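Local coordinates for amidohydrolase family protein (Acinetobacter baumannii, PDB 4I6K) that is probably a 2-pyrone-4,6-dicarboxylic acid hydrolase of the amidohydrolase family, at residues I59-V73 against M85-I99. Residues are numbered along the deposited sequence; the frame is centred on the assembly and turned at random.
Sequences ISHLDEHNFTHGVLV and MLNAIQQYPDRLKGI
L72 is the knob that strand 69-73 pushes into helix 85-91, a worked example of how a parallel strand pair is roofed by its connecting helix. Its CD1 drops into a hollow floored by A88 CB at 3.6 Å and walled by I89 CD1 and L96 CD1, while L72 CB rests on M85 CG. In the methionine, CG anti to the backbone N (chi1 -179°) and a trans chi2 extend the chain, setting SD beside the L72 carbonyl. Two glycines leave hollows for their neighbours: L96 CD2 packs over the backbone of G70, and M85 SD sits against G98. At the other end of this layer, L96 CD1 also meets I59 CD1, and I59 CG1 stands over the centre of the Y92 ring, 3.8 Å from its centroid, a CH-pi contact.

R95 closes the end of the contact where helix 55-64 runs into the loop before strand 69-73. Bent at chi3, its chain carries the guanidinium to the C-terminal end of that helix, where NH1 and NH2 both grip D63 OD2, each at 2.9 Å, in a salt bridge. The carboxylate and guanidinium planes are only 15° apart. NH2 also bonds F67 O, and NE gives a nearly straight bond (173°) to T68 O from above that carbonyl's plane. Three acceptors thus pin the flat group in its own plane, tying the Schellman turn at N66 to the loop before strand 96-99.

The strands pair in parallel through G70 N to R95 O, L72 N to K97 O (2.8 Å) and I99 N to L72 O, with a weak K97 N to G70 O bond. On the face away from the helix, V73 and I99 lie side by side; the V73 side chain lies about 6 Å from the bound citric acid. Strand 69-73, helix 83-91 and strand 96-100 form a beta-alpha-beta crossover, the repeating unit of the TIM-like barrel of amidohydrolases.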
loop_
_atom_site.group_PDB
_atom_site.type_symbol
_atom_site.label_atom_id
_atom_site.label_comp_id
_atom_site.label_asym_id
_atom_site.label_seq_id
_atom_site.Cartn_x
_atom_site.Cartn_y
_atom_site.Cartn_z
ATOM N N ILE A 59 6.696 -15.012 -5.470
ATOM C CA ILE A 59 6.878 -15.098 -6.917
ATOM C C ILE A 59 6.116 -16.297 -7.450
ATOM O O ILE A 59 5.657 -16.300 -8.595
ATOM C CB ILE A 59 8.370 -15.210 -7.334
ATOM C CG1 ILE A 59 8.952 -13.839 -7.688
ATOM C CG2 ILE A 59 8.498 -16.058 -8.577
ATOM C CD1 ILE A 59 8.863 -12.825 -6.600
ATOM N N SER A 60 5.969 -17.324 -6.618
ATOM C CA SER A 60 5.233 -18.511 -7.042
ATOM C C SER A 60 3.749 -18.219 -7.268
ATOM O O SER A 60 3.137 -18.754 -8.189
ATOM C CB SER A 60 5.390 -19.632 -6.026
ATOM O OG SER A 60 4.745 -20.789 -6.500
ATOM N N HIS A 61 3.166 -17.377 -6.419
ATOM C CA HIS A 61 1.777 -16.967 -6.607
ATOM C C HIS A 61 1.592 -16.059 -7.826
ATOM O O HIS A 61 0.583 -16.152 -8.527
ATOM C CB HIS A 61 1.246 -16.278 -5.358
ATOM C CG HIS A 61 1.070 -17.201 -4.195
ATOM N ND1 HIS A 61 1.867 -17.145 -3.072
ATOM C CD2 HIS A 61 0.196 -18.213 -3.988
ATOM C CE1 HIS A 61 1.485 -18.075 -2.216
ATOM N NE2 HIS A 61 0.469 -18.734 -2.746
ATOM N N LEU A 62 2.561 -15.175 -8.065
ATOM C CA LEU A 62 2.533 -14.309 -9.240
ATOM C C LEU A 62 2.533 -15.156 -10.506
ATOM O O LEU A 62 1.729 -14.938 -11.414
ATOM C CB LEU A 62 3.733 -13.355 -9.252
ATOM C CG LEU A 62 3.862 -12.348 -8.103
ATOM C CD1 LEU A 62 4.963 -11.332 -8.412
ATOM C CD2 LEU A 62 2.542 -11.647 -7.860
ATOM N N ASP A 63 3.453 -16.115 -10.559
ATOM C CA ASP A 63 3.554 -17.049 -11.682
ATOM C C ASP A 63 2.247 -17.798 -11.921
ATOM O O ASP A 63 1.728 -17.806 -13.039
ATOM C CB ASP A 63 4.690 -18.033 -11.437
ATOM C CG ASP A 63 6.034 -17.355 -11.425
ATOM O OD1 ASP A 63 7.016 -17.955 -10.939
ATOM O OD2 ASP A 63 6.108 -16.205 -11.914
ATOM N N GLU A 64 1.705 -18.396 -10.863
ATOM C CA GLU A 64 0.466 -19.163 -10.951
ATOM C C GLU A 64 -0.727 -18.355 -11.465
ATOM O O GLU A 64 -1.743 -18.937 -11.851
ATOM C CB GLU A 64 0.112 -19.779 -9.594
ATOM C CG GLU A 64 1.208 -20.654 -9.006
ATOM C CD GLU A 64 0.758 -21.438 -7.783
ATOM O OE1 GLU A 64 1.288 -22.551 -7.575
ATOM O OE2 GLU A 64 -0.117 -20.947 -7.034
ATOM N N HIS A 65 -0.616 -17.030 -11.474
ATOM C CA HIS A 65 -1.726 -16.176 -11.922
ATOM C C HIS A 65 -1.341 -15.186 -13.014
ATOM O O HIS A 65 -2.052 -14.207 -13.268
ATOM C CB HIS A 65 -2.346 -15.427 -10.746
ATOM C CG HIS A 65 -2.969 -16.324 -9.724
ATOM N ND1 HIS A 65 -4.310 -16.643 -9.732
ATOM C CD2 HIS A 65 -2.434 -16.972 -8.662
ATOM C CE1 HIS A 65 -4.577 -17.442 -8.714
ATOM N NE2 HIS A 65 -3.457 -17.660 -8.051
ATOM N N ASN A 66 -0.207 -15.435 -13.650
ATOM C CA ASN A 66 0.209 -14.608 -14.771
ATOM C C ASN A 66 0.555 -13.159 -14.406
ATOM O O ASN A 66 0.475 -12.260 -15.244
ATOM C CB ASN A 66 -0.863 -14.665 -15.859
ATOM C CG ASN A 66 -1.076 -16.073 -16.366
ATOM O OD1 ASN A 66 -0.113 -16.799 -16.600
ATOM N ND2 ASN A 66 -2.335 -16.477 -16.515
ATOM N N PHE A 67 0.947 -12.932 -13.159
ATOM C CA PHE A 67 1.391 -11.606 -12.775
ATOM C C PHE A 67 2.824 -11.377 -13.206
ATOM O O PHE A 67 3.689 -12.225 -13.019
ATOM C CB PHE A 67 1.235 -11.391 -11.276
ATOM C CG PHE A 67 -0.134 -10.946 -10.882
ATOM C CD1 PHE A 67 -1.213 -11.812 -10.987
ATOM C CD2 PHE A 67 -0.350 -9.653 -10.425
ATOM C CE1 PHE A 67 -2.490 -11.404 -10.624
ATOM C CE2 PHE A 67 -1.626 -9.232 -10.051
ATOM C CZ PHE A 67 -2.701 -10.114 -10.156
ATOM N N THR A 68 3.074 -10.222 -13.794
ATOM C CA THR A 68 4.381 -9.944 -14.323
ATOM C C THR A 68 5.243 -9.267 -13.268
ATOM O O THR A 68 6.464 -9.441 -13.258
ATOM C CB THR A 68 4.282 -9.052 -15.564
ATOM O OG1 THR A 68 3.502 -7.897 -15.247
ATOM C CG2 THR A 68 3.610 -9.811 -16.707
ATOM N N HIS A 69 4.600 -8.506 -12.380
ATOM C CA HIS A 69 5.318 -7.683 -11.395
ATOM C C HIS A 69 4.632 -7.623 -10.018
ATOM O O HIS A 69 3.441 -7.895 -9.883
ATOM C CB HIS A 69 5.499 -6.255 -11.927
ATOM C CG HIS A 69 6.104 -6.189 -13.293
ATOM N ND1 HIS A 69 7.456 -6.008 -13.501
ATOM C CD2 HIS A 69 5.544 -6.293 -14.521
ATOM C CE1 HIS A 69 7.702 -6.001 -14.798
ATOM N NE2 HIS A 69 6.558 -6.171 -15.439
ATOM N N GLY A 70 5.387 -7.232 -8.999
ATOM C CA GLY A 70 4.827 -7.119 -7.674
ATOM C C GLY A 70 5.543 -6.033 -6.918
ATOM O O GLY A 70 6.683 -5.685 -7.232
ATOM N N VAL A 71 4.881 -5.487 -5.914
ATOM C CA VAL A 71 5.524 -4.481 -5.112
ATOM C C VAL A 71 5.573 -4.905 -3.671
ATOM O O VAL A 71 4.534 -5.067 -3.023
ATOM C CB VAL A 71 4.825 -3.131 -5.240
ATOM C CG1 VAL A 71 5.510 -2.094 -4.347
ATOM C CG2 VAL A 71 4.845 -2.683 -6.694
ATOM N N LEU A 72 6.791 -5.083 -3.175
ATOM C CA LEU A 72 7.017 -5.415 -1.777
ATOM C C LEU A 72 6.944 -4.175 -0.893
ATOM O O LEU A 72 7.500 -3.125 -1.221
ATOM C CB LEU A 72 8.366 -6.101 -1.618
ATOM C CG LEU A 72 8.358 -7.491 -2.235
ATOM C CD1 LEU A 72 9.655 -8.213 -1.952
ATOM C CD2 LEU A 72 7.161 -8.244 -1.681
ATOM N N VAL A 73 6.252 -4.308 0.231
ATOM C CA VAL A 73 6.081 -3.203 1.161
ATOM C C VAL A 73 6.656 -3.606 2.516
ATOM O O VAL A 73 6.464 -4.738 2.960
ATOM C CB VAL A 73 4.593 -2.840 1.298
ATOM C CG1 VAL A 73 4.374 -1.887 2.446
ATOM C CG2 VAL A 73 4.079 -2.251 0.006
ATOM N N MET A 85 13.208 -7.207 2.764
ATOM C CA MET A 85 12.651 -6.700 1.514
ATOM C C MET A 85 13.724 -6.361 0.471
ATOM O O MET A 85 13.575 -6.673 -0.717
ATOM C CB MET A 85 11.794 -5.458 1.780
ATOM C CG MET A 85 11.168 -4.890 0.522
ATOM S SD MET A 85 10.138 -3.456 0.837
ATOM C CE MET A 85 11.349 -2.328 1.511
ATOM N N LEU A 86 14.788 -5.692 0.910
ATOM C CA LEU A 86 15.896 -5.361 0.014
ATOM C C LEU A 86 16.536 -6.599 -0.640
ATOM O O LEU A 86 16.838 -6.588 -1.841
ATOM C CB LEU A 86 16.944 -4.533 0.754
ATOM C CG LEU A 86 16.501 -3.086 1.016
ATOM C CD1 LEU A 86 17.498 -2.370 1.911
ATOM C CD2 LEU A 86 16.309 -2.329 -0.309
ATOM N N ASN A 87 16.726 -7.659 0.142
ATOM C CA ASN A 87 17.281 -8.910 -0.389
ATOM C C ASN A 87 16.360 -9.597 -1.393
ATOM O O ASN A 87 16.819 -10.150 -2.397
ATOM C CB ASN A 87 17.648 -9.867 0.749
ATOM C CG ASN A 87 18.841 -9.379 1.556
ATOM O OD1 ASN A 87 19.941 -9.225 1.023
ATOM N ND2 ASN A 87 18.628 -9.126 2.842
ATOM N N ALA A 88 15.059 -9.531 -1.128
ATOM C CA ALA A 88 14.070 -10.152 -1.996
ATOM C C ALA A 88 14.045 -9.468 -3.351
ATOM O O ALA A 88 13.950 -10.133 -4.387
ATOM C CB ALA A 88 12.687 -10.103 -1.349
ATOM N N ILE A 89 14.120 -8.134 -3.334
ATOM C CA ILE A 89 14.124 -7.339 -4.561
ATOM C C ILE A 89 15.317 -7.719 -5.414
ATOM O O ILE A 89 15.165 -8.043 -6.589
ATOM C CB ILE A 89 14.225 -5.833 -4.276
ATOM C CG1 ILE A 89 13.074 -5.361 -3.390
ATOM C CG2 ILE A 89 14.218 -5.059 -5.577
ATOM C CD1 ILE A 89 11.773 -5.281 -4.111
ATOM N N GLN A 90 16.502 -7.682 -4.811
ATOM C CA GLN A 90 17.741 -8.055 -5.498
ATOM C C GLN A 90 17.658 -9.394 -6.218
ATOM O O GLN A 90 18.224 -9.552 -7.302
ATOM C CB GLN A 90 18.916 -8.071 -4.526
ATOM C CG GLN A 90 19.499 -6.697 -4.267
ATOM C CD GLN A 90 19.983 -6.528 -2.842
ATOM O OE1 GLN A 90 20.548 -7.453 -2.247
ATOM N NE2 GLN A 90 19.760 -5.337 -2.280
ATOM N N GLN A 91 16.955 -10.357 -5.629
ATOM C CA GLN A 91 16.792 -11.657 -6.273
ATOM C C GLN A 91 15.937 -11.586 -7.524
ATOM O O GLN A 91 16.185 -12.328 -8.475
ATOM C CB GLN A 91 16.187 -12.666 -5.320
ATOM C CG GLN A 91 17.060 -12.948 -4.141
ATOM C CD GLN A 91 16.458 -13.992 -3.255
ATOM O OE1 GLN A 91 16.595 -13.940 -2.037
ATOM N NE2 GLN A 91 15.761 -14.944 -3.859
ATOM N N TYR A 92 14.928 -10.713 -7.521
ATOM C CA TYR A 92 14.057 -10.572 -8.686
ATOM C C TYR A 92 13.886 -9.127 -9.117
ATOM O O TYR A 92 12.755 -8.634 -9.243
ATOM C CB TYR A 92 12.692 -11.177 -8.415
ATOM C CG TYR A 92 12.728 -12.641 -8.045
ATOM C CD1 TYR A 92 12.899 -13.037 -6.716
ATOM C CD2 TYR A 92 12.577 -13.629 -9.017
ATOM C CE1 TYR A 92 12.923 -14.373 -6.369
ATOM C CE2 TYR A 92 12.606 -14.974 -8.680
ATOM C CZ TYR A 92 12.776 -15.338 -7.356
ATOM O OH TYR A 92 12.796 -16.668 -7.011
ATOM N N PRO A 93 15.012 -8.459 -9.394
ATOM C CA PRO A 93 15.089 -7.025 -9.636
ATOM C C PRO A 93 14.268 -6.623 -10.856
ATOM O O PRO A 93 13.936 -5.455 -11.035
ATOM C CB PRO A 93 16.576 -6.809 -9.911
ATOM C CG PRO A 93 17.022 -8.112 -10.504
ATOM C CD PRO A 93 16.265 -9.150 -9.742
ATOM N N ASP A 94 13.946 -7.601 -11.686
ATOM C CA ASP A 94 13.232 -7.347 -12.927
ATOM C C ASP A 94 11.720 -7.413 -12.721
ATOM O O ASP A 94 10.946 -6.997 -13.580
ATOM C CB ASP A 94 13.694 -8.338 -14.012
ATOM C CG ASP A 94 13.600 -9.813 -13.564
ATOM O OD1 ASP A 94 13.801 -10.134 -12.364
ATOM O OD2 ASP A 94 13.318 -10.661 -14.435
ATOM N N ARG A 95 11.303 -7.929 -11.573
ATOM C CA ARG A 95 9.880 -8.129 -11.316
ATOM C C ARG A 95 9.381 -7.378 -10.083
ATOM O O ARG A 95 8.181 -7.128 -9.951
ATOM C CB ARG A 95 9.566 -9.628 -11.210
ATOM C CG ARG A 95 9.998 -10.406 -12.445
ATOM C CD ARG A 95 9.581 -11.846 -12.389
ATOM N NE ARG A 95 8.132 -12.013 -12.406
ATOM C CZ ARG A 95 7.533 -13.174 -12.168
ATOM N NH1 ARG A 95 8.277 -14.239 -11.904
ATOM N NH2 ARG A 95 6.205 -13.279 -12.190
ATOM N N LEU A 96 10.302 -6.999 -9.203
ATOM C CA LEU A 96 9.925 -6.419 -7.922
ATOM C C LEU A 96 10.491 -5.032 -7.676
ATOM O O LEU A 96 11.670 -4.783 -7.948
ATOM C CB LEU A 96 10.402 -7.316 -6.783
ATOM C CG LEU A 96 9.873 -8.741 -6.788
ATOM C CD1 LEU A 96 10.397 -9.444 -5.542
ATOM C CD2 LEU A 96 8.346 -8.744 -6.843
ATOM N N LYS A 97 9.646 -4.153 -7.135
ATOM C CA LYS A 97 10.094 -2.918 -6.489
ATOM C C LYS A 97 9.601 -2.879 -5.045
ATOM O O LYS A 97 8.776 -3.698 -4.654
ATOM C CB LYS A 97 9.615 -1.696 -7.274
ATOM C CG LYS A 97 10.416 -1.487 -8.553
ATOM C CD LYS A 97 9.632 -0.781 -9.655
ATOM C CE LYS A 97 10.533 -0.604 -10.873
ATOM N NZ LYS A 97 10.127 0.527 -11.747
ATOM N N GLY A 98 10.093 -1.925 -4.259
ATOM C CA GLY A 98 9.767 -1.874 -2.845
ATOM C C GLY A 98 9.375 -0.514 -2.273
ATOM O O GLY A 98 9.679 0.538 -2.842
ATOM N N ILE A 99 8.673 -0.558 -1.144
ATOM C CA ILE A 99 8.342 0.633 -0.369
ATOM C C ILE A 99 8.978 0.423 0.990
ATOM O O ILE A 99 8.659 -0.537 1.677
ATOM C CB ILE A 99 6.809 0.796 -0.183
ATOM C CG1 ILE A 99 6.112 0.962 -1.532
ATOM C CG2 ILE A 99 6.476 1.968 0.764
ATOM C CD1 ILE A 99 6.524 2.191 -2.274
#